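Local structure of alpha-ketoglutarate-dependent non-heme iron oxygenase EasH (Aspergillus japonicus, 5M0T) at residues A[131-136]-A[207-212]; A[153-158]-A[225-230]; A[120-125]-A[213-218]. The protein is an iron(II)- and 2-oxoglutarate-dependent oxygenase of the phytanoyl-CoA dioxygenase family that takes part in cycloclavine (ergot alkaloid) biosynthesis. One frame throughout, in Å; residues are numbered along the deposited sequence.

Contact 1. Residues A[131-136]-A[207-212]; sequences LHREHD and KTLHGA. With FE2 (Fe (II) ion), chain C; AKG (2-oxoglutaric acid), chain D.
His-132 and His-210 pair as an antiparallel hydrogen-bonded bridge and send both rings to one iron. Each backbone N-H is satisfied by the other's carbonyl: His-132 N gives to His-210 O at 2.9 Å, and His-210 N to His-132 O. Their first torsions match (chi1 60° and 71°), which lays the rings over the same side of the bridge, NE2 inward. Iron takes His-132 NE2, His-210 NE2, Glu-134 OE1 (2.0 Å) and, from 2-oxoglutarate, O1 and O5. This is the His-X-Glu...His facial triad of the cupin-type oxygenases, with the co-substrate chelated. The ring nitrogens turned from the metal also have acceptors: His-210 ND1 gives an almost straight bond (177°) to Thr-208 O, in the plane of its ring, and His-132 ND1 goes to Glu-130 O. Thr-208 O also receives a water, 2.6 Å away, that in turn accepts from Glu-134 N. Arg-133 NE reaches Lys-207 O at 2.8 Å from above the carbonyl plane; Leu-209 CG covers one guanidinium face, and NH2 bonds to Ser-175 O. With ND1 of both histidines tied to carbonyls, each ring is fixed in rotation with NE2 presented to the iron.

Contact 2. Residues A[153-158]-A[225-230]; sequences LNFLTA and FPLIMQ. With AKG (2-oxoglutaric acid), chain D.
Leu-153 and Met-229 begin a ladder of backbone hydrogen bonds between two antiparallel strands, continued by the pairs Phe-155/Leu-227 and Thr-157/Phe-225. Leu-153 N to Met-229 O and its return bond both measure 2.8 Å. Farther along, Leu-227 N gives to Phe-155 O, and the bond from Phe-225 N to Thr-157 O is weak. CA-H...O contacts fill the intervening positions, as from Leu-156 CA to Phe-225 O at 3.4 Å.

Apolar contacts divide between the two faces. On the face of Phe-155, Phe-155 CE1 meets Met-229 CG obliquely at 4.2 Å, and helix 95-105 packs over both residues. Thr-157 and Phe-225 lie side by side there, Thr-157 CB to Phe-225 CD2 3.9 Å, with the Phe-225 ring stacked on Phe-48. These strands are neighbours in the large sheet of the double-stranded beta-helix (cupin) core, between strands 201-205 and 112-122. The other face of the sheet, carrying Asn-154, Leu-156, Pro-226 and Ile-228, looks into the active site. Leu-156 sets CG against Pro-226 and brings CD1 to C5 of 2-oxoglutarate at 3.6 Å.

The polar side chain on that inner face is Asn-154. With CG anti to the backbone N (chi1 -165°), its amide leans across to the opposing strand, where Asn-154 ND2 lies 3.6 Å from Ile-228 CG1. Asn-154 OD1 rests 3.6 Å from Pro-226 CA. ND2 additionally makes a weak hydrogen bond to OE2 of the iron ligand Glu-134, so this amide stands as a second-shell neighbour of the metal.

Contact 3. Residues A[120-125]-A[213-218]; sequences LETEPG and GKNNTT. With AKG (2-oxoglutaric acid), chain D.
This is a polar, partly buried loop-to-loop contact at the end of strand 112-122, where residues 122-125 meet the connection that leads from strand 210-211 to strand 222-231. Asn-215 carries much of it. Its backbone O accepts Gly-125 N at 3.0 Å. A chi1 of -171° swings the amide away from its own backbone N and toward the other segment, and the side chain lies against the backbone at Glu-123, Asn-215 CB standing 3.4 Å from Glu-123 O. ND2 of Asn-215 gives a weak bond to Thr-122 O at 3.1 Å, bent to 124°, and another hydrogen bond to Phe-220 O. At the other end of the amide, Asn-215 OD1 takes two donors from Thr-217, the backbone N at 3.2 Å and OG1 at 2.8 Å, both in its carbonyl plane. The first of these makes an Asx turn. Gripped at both ends, the amide is held against flipping and shapes its own loop while it touches the opposite one.

Farther out, Pro-124 brings its ring carbons to two successive carbonyls: CB is 3.4 Å from Thr-217 O, and CG 3.5 Å from Thr-218 O. Gly-125 turns with a positive phi (91°), a conformation that suits glycine. Nearer the strand, a water joins Thr-122 OG1 to Gly-213 O, donating to the carbonyl at 2.7 Å.

Around the contact, strand 222-231 runs alongside strand 112-122, and its Arg-222 touches the side chains of both Thr-122 and Asn-215. Strand 75-77 flanks strand 112-122 as its other neighbour in the sheet. At the inner end, Leu-120 packs on Pro-226 and brings CD1 close to 2-oxoglutarate.

All three contacts touch the same 2-oxoglutarate. Contact 1 supplies the three protein ligands of the iron. Its centre lies about 12 Å from that of contact 2, which sits in the middle of the large sheet, and the two touch through an iron ligand and its second-shell amide. Contact 3 lies farther out, at the end of strand 112-122, its centre about 19 Å from those of contacts 1 and 2; it shares the sheet with contact 2, since strands 112-122 and 222-231 are neighbours. Along the chain the segments run 120-125, 131-136, 153-158, 207-212, 213-218, 225-230, so contact 1 falls within the span of contact 3, while contact 2 crosses both. Residues far apart in sequence thus surround one co-substrate and metal.

Contact 1. Residues A[131-136]-A[207-212]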
loop_
_atom_site.group_PDB
_atom_site.type_symbol
_atom_site.label_atom_id
_atom_site.label_comp_id
_atom_site.label_asym_id
_atom_site.label_seq_id
_atom_site.Cartn_x
_atom_site.Cartn_y
_atom_site.Cartn_z
ATOM N N LEU A 131 12.699 7.372 -21.331
ATOM C CA LEU A 131 11.251 7.421 -21.231
ATOM C C LEU A 131 10.748 6.208 -20.470
ATOM O O LEU A 131 11.184 5.116 -20.718
ATOM C CB LEU A 131 10.593 7.490 -22.611
ATOM C CG LEU A 131 10.906 8.697 -23.501
ATOM C CD1 LEU A 131 10.208 8.549 -24.838
ATOM C CD2 LEU A 131 10.529 10.016 -22.853
ATOM N N HIS A 132 9.828 6.428 -19.537
ATOM C CA HIS A 132 9.312 5.374 -18.670
ATOM C C HIS A 132 7.858 5.698 -18.275
ATOM O O HIS A 132 7.410 6.834 -18.418
ATOM C CB HIS A 132 10.198 5.269 -17.405
ATOM C CG HIS A 132 10.241 6.532 -16.584
ATOM N ND1 HIS A 132 11.127 7.557 -16.835
ATOM C CD2 HIS A 132 9.476 6.949 -15.543
ATOM C CE1 HIS A 132 10.917 8.541 -15.973
ATOM N NE2 HIS A 132 9.901 8.213 -15.195
ATOM N N ARG A 133 7.142 4.698 -17.777
ATOM C CA ARG A 133 5.808 4.890 -17.215
ATOM C C ARG A 133 5.941 4.832 -15.712
ATOM O O ARG A 133 6.642 3.961 -15.178
ATOM C CB ARG A 133 4.855 3.800 -17.704
ATOM C CG ARG A 133 4.561 3.912 -19.186
ATOM C CD ARG A 133 3.471 2.961 -19.620
ATOM N NE ARG A 133 3.127 3.193 -21.016
ATOM C CZ ARG A 133 3.770 2.677 -22.064
ATOM N NH1 ARG A 133 4.836 1.876 -21.906
ATOM N NH2 ARG A 133 3.343 2.980 -23.294
ATOM N N GLU A 134 5.274 5.755 -15.028
ATOM C CA GLU A 134 5.432 5.883 -13.584
ATOM C C GLU A 134 4.858 4.666 -12.837
ATOM O O GLU A 134 5.368 4.322 -11.769
ATOM C CB GLU A 134 4.836 7.201 -13.067
ATOM C CG GLU A 134 5.724 7.905 -12.027
ATOM C CD GLU A 134 6.862 8.744 -12.629
ATOM O OE1 GLU A 134 7.878 8.187 -13.104
ATOM O OE2 GLU A 134 6.754 9.994 -12.619
ATOM N N HIS A 135 3.854 3.987 -13.409
ATOM C CA HIS A 135 3.255 2.809 -12.761
ATOM C C HIS A 135 4.160 1.573 -12.699
ATOM O O HIS A 135 3.823 0.594 -12.040
ATOM C CB HIS A 135 1.852 2.494 -13.337
ATOM C CG HIS A 135 1.830 1.653 -14.579
ATOM N ND1 HIS A 135 0.651 1.162 -15.101
ATOM C CD2 HIS A 135 2.817 1.179 -15.382
ATOM C CE1 HIS A 135 0.918 0.427 -16.166
ATOM N NE2 HIS A 135 2.222 0.425 -16.357
ATOM N N ASP A 136 5.310 1.607 -13.373
ATOM C CA ASP A 136 6.271 0.499 -13.279
ATOM C C ASP A 136 6.980 0.408 -11.922
ATOM O O ASP A 136 7.702 -0.532 -11.681
ATOM C CB ASP A 136 7.258 0.530 -14.458
ATOM C CG ASP A 136 6.601 0.158 -15.789
ATOM O OD1 ASP A 136 5.833 -0.826 -15.829
ATOM O OD2 ASP A 136 6.866 0.822 -16.808
ATOM N N LYS A 207 0.474 5.725 -16.702
ATOM C CA LYS A 207 0.499 4.925 -17.907
ATOM C C LYS A 207 1.107 5.642 -19.091
ATOM O O LYS A 207 1.256 5.051 -20.129
ATOM C CB LYS A 207 -0.920 4.480 -18.241
ATOM C CG LYS A 207 -1.492 3.591 -17.163
ATOM C CD LYS A 207 -2.928 3.219 -17.449
ATOM C CE LYS A 207 -3.076 1.867 -18.044
ATOM N NZ LYS A 207 -4.494 1.436 -17.974
ATOM N N THR A 208 1.479 6.905 -18.922
ATOM C CA THR A 208 1.977 7.724 -20.007
ATOM C C THR A 208 3.502 7.790 -19.966
ATOM O O THR A 208 4.088 8.091 -18.921
ATOM C CB THR A 208 1.377 9.133 -19.906
ATOM O OG1 THR A 208 -0.066 9.042 -19.959
ATOM C CG2 THR A 208 1.876 10.036 -21.016
ATOM N N LEU A 209 4.128 7.514 -21.115
ATOM C CA LEU A 209 5.581 7.560 -21.263
ATOM C C LEU A 209 6.077 8.988 -21.139
ATOM O O LEU A 209 5.553 9.884 -21.781
ATOM C CB LEU A 209 6.046 6.992 -22.610
ATOM C CG LEU A 209 6.022 5.471 -22.741
ATOM C CD1 LEU A 209 6.162 5.063 -24.203
ATOM C CD2 LEU A 209 7.108 4.804 -21.886
ATOM N N HIS A 210 7.070 9.180 -20.287
ATOM C CA HIS A 210 7.626 10.485 -20.019
ATOM C C HIS A 210 9.058 10.344 -19.489
ATOM O O HIS A 210 9.476 9.257 -19.109
ATOM C CB HIS A 210 6.781 11.187 -18.952
ATOM C CG HIS A 210 6.946 10.581 -17.603
ATOM N ND1 HIS A 210 6.236 9.478 -17.189
ATOM C CD2 HIS A 210 7.812 10.869 -16.608
ATOM C CE1 HIS A 210 6.640 9.129 -15.980
ATOM N NE2 HIS A 210 7.613 9.946 -15.611
ATOM N N GLY A 211 9.785 11.450 -19.442
ATOM C CA GLY A 211 11.082 11.496 -18.760
ATOM C C GLY A 211 11.667 12.899 -18.765
ATOM O O GLY A 211 11.363 13.701 -19.649
ATOM N N ALA A 212 12.478 13.208 -17.755
ATOM C CA ALA A 212 13.169 14.497 -17.654
ATOM C C ALA A 212 14.059 14.656 -18.866
ATOM O O ALA A 212 14.703 13.699 -19.280
ATOM C CB ALA A 212 13.999 14.579 -16.379
HETATM FE FE FE2 C . 8.859 9.537 -14.246
HETATM C C1 AKG D . 10.564 10.526 -12.574
HETATM O O1 AKG D . 9.841 9.538 -12.462
HETATM O O2 AKG D . 11.649 10.733 -11.866
HETATM C C2 AKG D . 10.278 11.666 -13.563
HETATM O O5 AKG D . 9.580 11.419 -14.528
HETATM C C3 AKG D . 10.818 13.053 -13.327
HETATM C C4 AKG D . 10.546 13.992 -14.490
HETATM C C5 AKG D . 11.096 15.380 -14.309
HETATM O O3 AKG D . 11.542 15.681 -13.112
HETATM O O4 AKG D . 11.111 16.170 -15.226
HETATM O O HOH W 1 3.791 7.677 -16.353
#

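Contact 2. Residues A[153-158]-A[225-230]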
loop_
_atom_site.group_PDB
_atom_site.type_symbol
_atom_site.label_atom_id
_atom_site.label_comp_id
_atom_site.label_asym_id
_atom_site.label_seq_id
_atom_site.Cartn_x
_atom_site.Cartn_y
_atom_site.Cartn_z
ATOM N N LEU A 153 -1.159 9.447 -10.519
ATOM C CA LEU A 153 -1.411 10.702 -11.205
ATOM C C LEU A 153 -0.323 11.679 -10.777
ATOM O O LEU A 153 -0.239 12.002 -9.591
ATOM C CB LEU A 153 -2.785 11.265 -10.818
ATOM C CG LEU A 153 -3.262 12.496 -11.592
ATOM C CD1 LEU A 153 -3.095 12.334 -13.105
ATOM C CD2 LEU A 153 -4.715 12.784 -11.231
ATOM N N ASN A 154 0.482 12.145 -11.738
ATOM C CA ASN A 154 1.611 13.051 -11.474
ATOM C C ASN A 154 1.303 14.493 -11.855
ATOM O O ASN A 154 1.137 14.804 -13.026
ATOM C CB ASN A 154 2.859 12.593 -12.240
ATOM C CG ASN A 154 4.136 13.261 -11.743
ATOM O OD1 ASN A 154 4.125 14.396 -11.243
ATOM N ND2 ASN A 154 5.249 12.549 -11.866
ATOM N N PHE A 155 1.256 15.373 -10.860
ATOM C CA PHE A 155 1.149 16.810 -11.089
ATOM C C PHE A 155 2.561 17.343 -11.041
ATOM O O PHE A 155 3.096 17.524 -9.960
ATOM C CB PHE A 155 0.324 17.487 -9.990
ATOM C CG PHE A 155 -1.114 17.041 -9.930
ATOM C CD1 PHE A 155 -1.457 15.844 -9.319
ATOM C CD2 PHE A 155 -2.135 17.857 -10.418
ATOM C CE1 PHE A 155 -2.780 15.441 -9.239
ATOM C CE2 PHE A 155 -3.465 17.458 -10.346
ATOM C CZ PHE A 155 -3.788 16.255 -9.753
ATOM N N LEU A 156 3.177 17.581 -12.197
ATOM C CA LEU A 156 4.574 17.999 -12.243
ATOM C C LEU A 156 4.664 19.485 -12.539
ATOM O O LEU A 156 4.516 19.913 -13.682
ATOM C CB LEU A 156 5.367 17.166 -13.257
ATOM C CG LEU A 156 6.905 17.201 -13.055
ATOM C CD1 LEU A 156 7.603 16.038 -13.760
ATOM C CD2 LEU A 156 7.529 18.517 -13.508
ATOM N N THR A 157 4.936 20.269 -11.507
ATOM C CA THR A 157 4.900 21.713 -11.615
ATOM C C THR A 157 6.287 22.273 -11.932
ATOM O O THR A 157 7.280 21.881 -11.322
ATOM C CB THR A 157 4.381 22.329 -10.301
ATOM O OG1 THR A 157 3.147 21.707 -9.936
ATOM C CG2 THR A 157 4.198 23.823 -10.437
ATOM N N ALA A 158 6.331 23.212 -12.873
ATOM C CA ALA A 158 7.538 23.958 -13.178
ATOM C C ALA A 158 7.765 25.037 -12.106
ATOM O O ALA A 158 6.910 25.887 -11.876
ATOM C CB ALA A 158 7.440 24.577 -14.566
ATOM N N PHE A 225 8.775 19.967 -9.975
ATOM C CA PHE A 225 8.105 19.590 -8.726
ATOM C C PHE A 225 7.077 18.499 -8.995
ATOM O O PHE A 225 5.898 18.800 -9.170
ATOM C CB PHE A 225 7.479 20.860 -8.129
ATOM C CG PHE A 225 6.611 20.647 -6.927
ATOM C CD1 PHE A 225 6.836 19.628 -6.016
ATOM C CD2 PHE A 225 5.565 21.523 -6.683
ATOM C CE1 PHE A 225 6.018 19.469 -4.914
ATOM C CE2 PHE A 225 4.748 21.366 -5.587
ATOM C CZ PHE A 225 4.973 20.338 -4.701
ATOM N N PRO A 226 7.524 17.231 -9.101
ATOM C CA PRO A 226 6.581 16.124 -9.228
ATOM C C PRO A 226 5.814 15.893 -7.943
ATOM O O PRO A 226 6.405 15.837 -6.879
ATOM C CB PRO A 226 7.480 14.912 -9.519
ATOM C CG PRO A 226 8.831 15.321 -9.032
ATOM C CD PRO A 226 8.898 16.776 -9.390
ATOM N N LEU A 227 4.502 15.764 -8.052
ATOM C CA LEU A 227 3.661 15.432 -6.931
ATOM C C LEU A 227 2.773 14.302 -7.416
ATOM O O LEU A 227 1.913 14.503 -8.287
ATOM C CB LEU A 227 2.866 16.678 -6.513
ATOM C CG LEU A 227 1.983 16.646 -5.269
ATOM C CD1 LEU A 227 1.494 18.065 -5.001
ATOM C CD2 LEU A 227 0.793 15.701 -5.425
ATOM N N ILE A 228 2.983 13.108 -6.864
ATOM C CA ILE A 228 2.322 11.914 -7.383
ATOM C C ILE A 228 1.286 11.395 -6.395
ATOM O O ILE A 228 1.620 11.003 -5.273
ATOM C CB ILE A 228 3.338 10.824 -7.763
ATOM C CG1 ILE A 228 4.512 11.441 -8.537
ATOM C CG2 ILE A 228 2.665 9.742 -8.582
ATOM C CD1 ILE A 228 5.594 10.459 -8.953
ATOM N N MET A 229 0.023 11.413 -6.823
ATOM C CA MET A 229 -1.077 10.794 -6.072
ATOM C C MET A 229 -1.286 9.384 -6.586
ATOM O O MET A 229 -1.045 9.088 -7.754
ATOM C CB MET A 229 -2.373 11.597 -6.221
ATOM C CG MET A 229 -2.232 13.059 -5.846
ATOM S SD MET A 229 -1.615 13.327 -4.182
ATOM C CE MET A 229 -2.953 12.668 -3.197
ATOM N N GLN A 230 -1.781 8.530 -5.703
ATOM C CA GLN A 230 -1.883 7.112 -5.973
ATOM C C GLN A 230 -3.133 6.494 -5.368
ATOM O O GLN A 230 -3.591 6.911 -4.313
ATOM C CB GLN A 230 -0.629 6.456 -5.404
ATOM C CG GLN A 230 -0.573 4.944 -5.379
ATOM C CD GLN A 230 0.847 4.475 -5.107
ATOM O OE1 GLN A 230 1.754 4.725 -5.896
ATOM N NE2 GLN A 230 1.050 3.850 -3.968
HETATM C C1 AKG D . 10.564 10.526 -12.574
HETATM O O1 AKG D . 9.841 9.538 -12.462
HETATM O O2 AKG D . 11.649 10.733 -11.866
HETATM C C2 AKG D . 10.278 11.666 -13.563
HETATM O O5 AKG D . 9.580 11.419 -14.528
HETATM C C3 AKG D . 10.818 13.053 -13.327
HETATM C C4 AKG D . 10.546 13.992 -14.490
HETATM C C5 AKG D . 11.096 15.380 -14.309
HETATM O O3 AKG D . 11.542 15.681 -13.112
HETATM O O4 AKG D . 11.111 16.170 -15.226
#

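Contact 3. Residues A[120-125]-A[213-218]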
loop_
_atom_site.group_PDB
_atom_site.type_symbol
_atom_site.label_atom_id
_atom_site.label_comp_id
_atom_site.label_asym_id
_atom_site.label_seq_id
_atom_site.Cartn_x
_atom_site.Cartn_y
_atom_site.Cartn_z
ATOM N N LEU A 120 12.913 18.312 -8.021
ATOM C CA LEU A 120 13.971 17.736 -8.850
ATOM C C LEU A 120 14.654 18.822 -9.683
ATOM O O LEU A 120 14.070 19.328 -10.642
ATOM C CB LEU A 120 13.414 16.633 -9.761
ATOM C CG LEU A 120 12.780 15.379 -9.119
ATOM C CD1 LEU A 120 12.351 14.400 -10.209
ATOM C CD2 LEU A 120 13.691 14.673 -8.116
ATOM N N GLU A 121 15.892 19.154 -9.324
ATOM C CA GLU A 121 16.669 20.195 -9.993
ATOM C C GLU A 121 17.779 19.554 -10.877
ATOM O O GLU A 121 18.642 18.824 -10.371
ATOM C CB GLU A 121 17.267 21.138 -8.934
ATOM C CG GLU A 121 17.308 22.609 -9.324
ATOM C CD GLU A 121 17.674 23.522 -8.161
ATOM O OE1 GLU A 121 18.864 23.495 -7.759
ATOM O OE2 GLU A 121 16.791 24.266 -7.653
ATOM N N THR A 122 17.743 19.811 -12.179
ATOM C CA THR A 122 18.756 19.276 -13.103
ATOM C C THR A 122 19.774 20.370 -13.412
ATOM O O THR A 122 19.407 21.490 -13.746
ATOM C CB THR A 122 18.139 18.739 -14.411
ATOM O OG1 THR A 122 17.490 19.802 -15.121
ATOM C CG2 THR A 122 17.103 17.661 -14.119
ATOM N N GLU A 123 21.046 20.040 -13.275
ATOM C CA GLU A 123 22.134 20.991 -13.507
ATOM C C GLU A 123 22.477 21.091 -15.003
ATOM O O GLU A 123 22.067 20.251 -15.791
ATOM C CB GLU A 123 23.362 20.570 -12.691
ATOM C CG GLU A 123 23.104 20.533 -11.183
ATOM C CD GLU A 123 24.294 20.029 -10.378
ATOM O OE1 GLU A 123 25.147 19.309 -10.948
ATOM O OE2 GLU A 123 24.388 20.371 -9.175
ATOM N N PRO A 124 23.227 22.126 -15.403
ATOM C CA PRO A 124 23.757 22.171 -16.762
ATOM C C PRO A 124 24.548 20.904 -17.112
ATOM O O PRO A 124 25.357 20.431 -16.304
ATOM C CB PRO A 124 24.693 23.374 -16.712
ATOM C CG PRO A 124 24.080 24.263 -15.693
ATOM C CD PRO A 124 23.585 23.337 -14.644
ATOM N N GLY A 125 24.283 20.347 -18.290
ATOM C CA GLY A 125 24.921 19.109 -18.738
ATOM C C GLY A 125 24.189 17.811 -18.405
ATOM O O GLY A 125 24.590 16.749 -18.903
ATOM N N GLY A 213 14.079 15.855 -19.430
ATOM C CA GLY A 213 14.822 16.137 -20.652
ATOM C C GLY A 213 16.291 16.410 -20.380
ATOM O O GLY A 213 16.703 16.563 -19.227
ATOM N N LYS A 214 17.065 16.459 -21.465
ATOM C CA LYS A 214 18.461 16.860 -21.434
ATOM C C LYS A 214 18.552 18.372 -21.159
ATOM O O LYS A 214 17.863 19.160 -21.811
ATOM C CB LYS A 214 19.136 16.531 -22.785
ATOM C CG LYS A 214 20.649 16.310 -22.740
ATOM C CD LYS A 214 21.495 17.346 -23.464
ATOM C CE LYS A 214 22.948 16.883 -23.592
ATOM N NZ LYS A 214 23.704 16.852 -22.300
ATOM N N ASN A 215 19.380 18.763 -20.190
ATOM C CA ASN A 215 19.660 20.181 -19.909
ATOM C C ASN A 215 20.900 20.619 -20.713
ATOM O O ASN A 215 22.000 20.463 -20.248
ATOM C CB ASN A 215 19.855 20.400 -18.389
ATOM C CG ASN A 215 19.922 21.874 -17.989
ATOM O OD1 ASN A 215 20.327 22.728 -18.765
ATOM N ND2 ASN A 215 19.532 22.172 -16.746
ATOM N N ASN A 216 20.680 21.177 -21.903
ATOM C CA ASN A 216 21.736 21.685 -22.806
ATOM C C ASN A 216 22.249 23.094 -22.501
ATOM O O ASN A 216 23.049 23.612 -23.285
ATOM C CB ASN A 216 21.208 21.753 -24.259
ATOM C CG ASN A 216 21.201 20.424 -24.955
ATOM O OD1 ASN A 216 22.257 19.819 -25.107
ATOM N ND2 ASN A 216 20.033 20.008 -25.462
ATOM N N THR A 217 21.802 23.736 -21.427
ATOM C CA THR A 217 22.282 25.091 -21.105
ATOM C C THR A 217 23.614 24.999 -20.395
ATOM O O THR A 217 23.987 23.926 -19.944
ATOM C CB THR A 217 21.326 25.873 -20.196
ATOM O OG1 THR A 217 21.328 25.305 -18.880
ATOM C CG2 THR A 217 19.892 25.873 -20.783
ATOM N N THR A 218 24.312 26.131 -20.300
ATOM C CA THR A 218 25.575 26.234 -19.580
ATOM C C THR A 218 25.401 26.695 -18.140
ATOM O O THR A 218 26.275 26.450 -17.315
ATOM C CB THR A 218 26.499 27.239 -20.298
ATOM O OG1 THR A 218 26.689 26.829 -21.652
ATOM C CG2 THR A 218 27.877 27.357 -19.622
HETATM C C1 AKG D . 10.564 10.526 -12.574
HETATM O O1 AKG D . 9.841 9.538 -12.462
HETATM O O2 AKG D . 11.649 10.733 -11.866
HETATM C C2 AKG D . 10.278 11.666 -13.563
HETATM O O5 AKG D . 9.580 11.419 -14.528
HETATM C C3 AKG D . 10.818 13.053 -13.327
HETATM C C4 AKG D . 10.546 13.992 -14.490
HETATM C C5 AKG D . 11.096 15.380 -14.309
HETATM O O3 AKG D . 11.542 15.681 -13.112
HETATM O O4 AKG D . 11.111 16.170 -15.226
HETATM O O HOH W 2 16.573 18.242 -17.146
#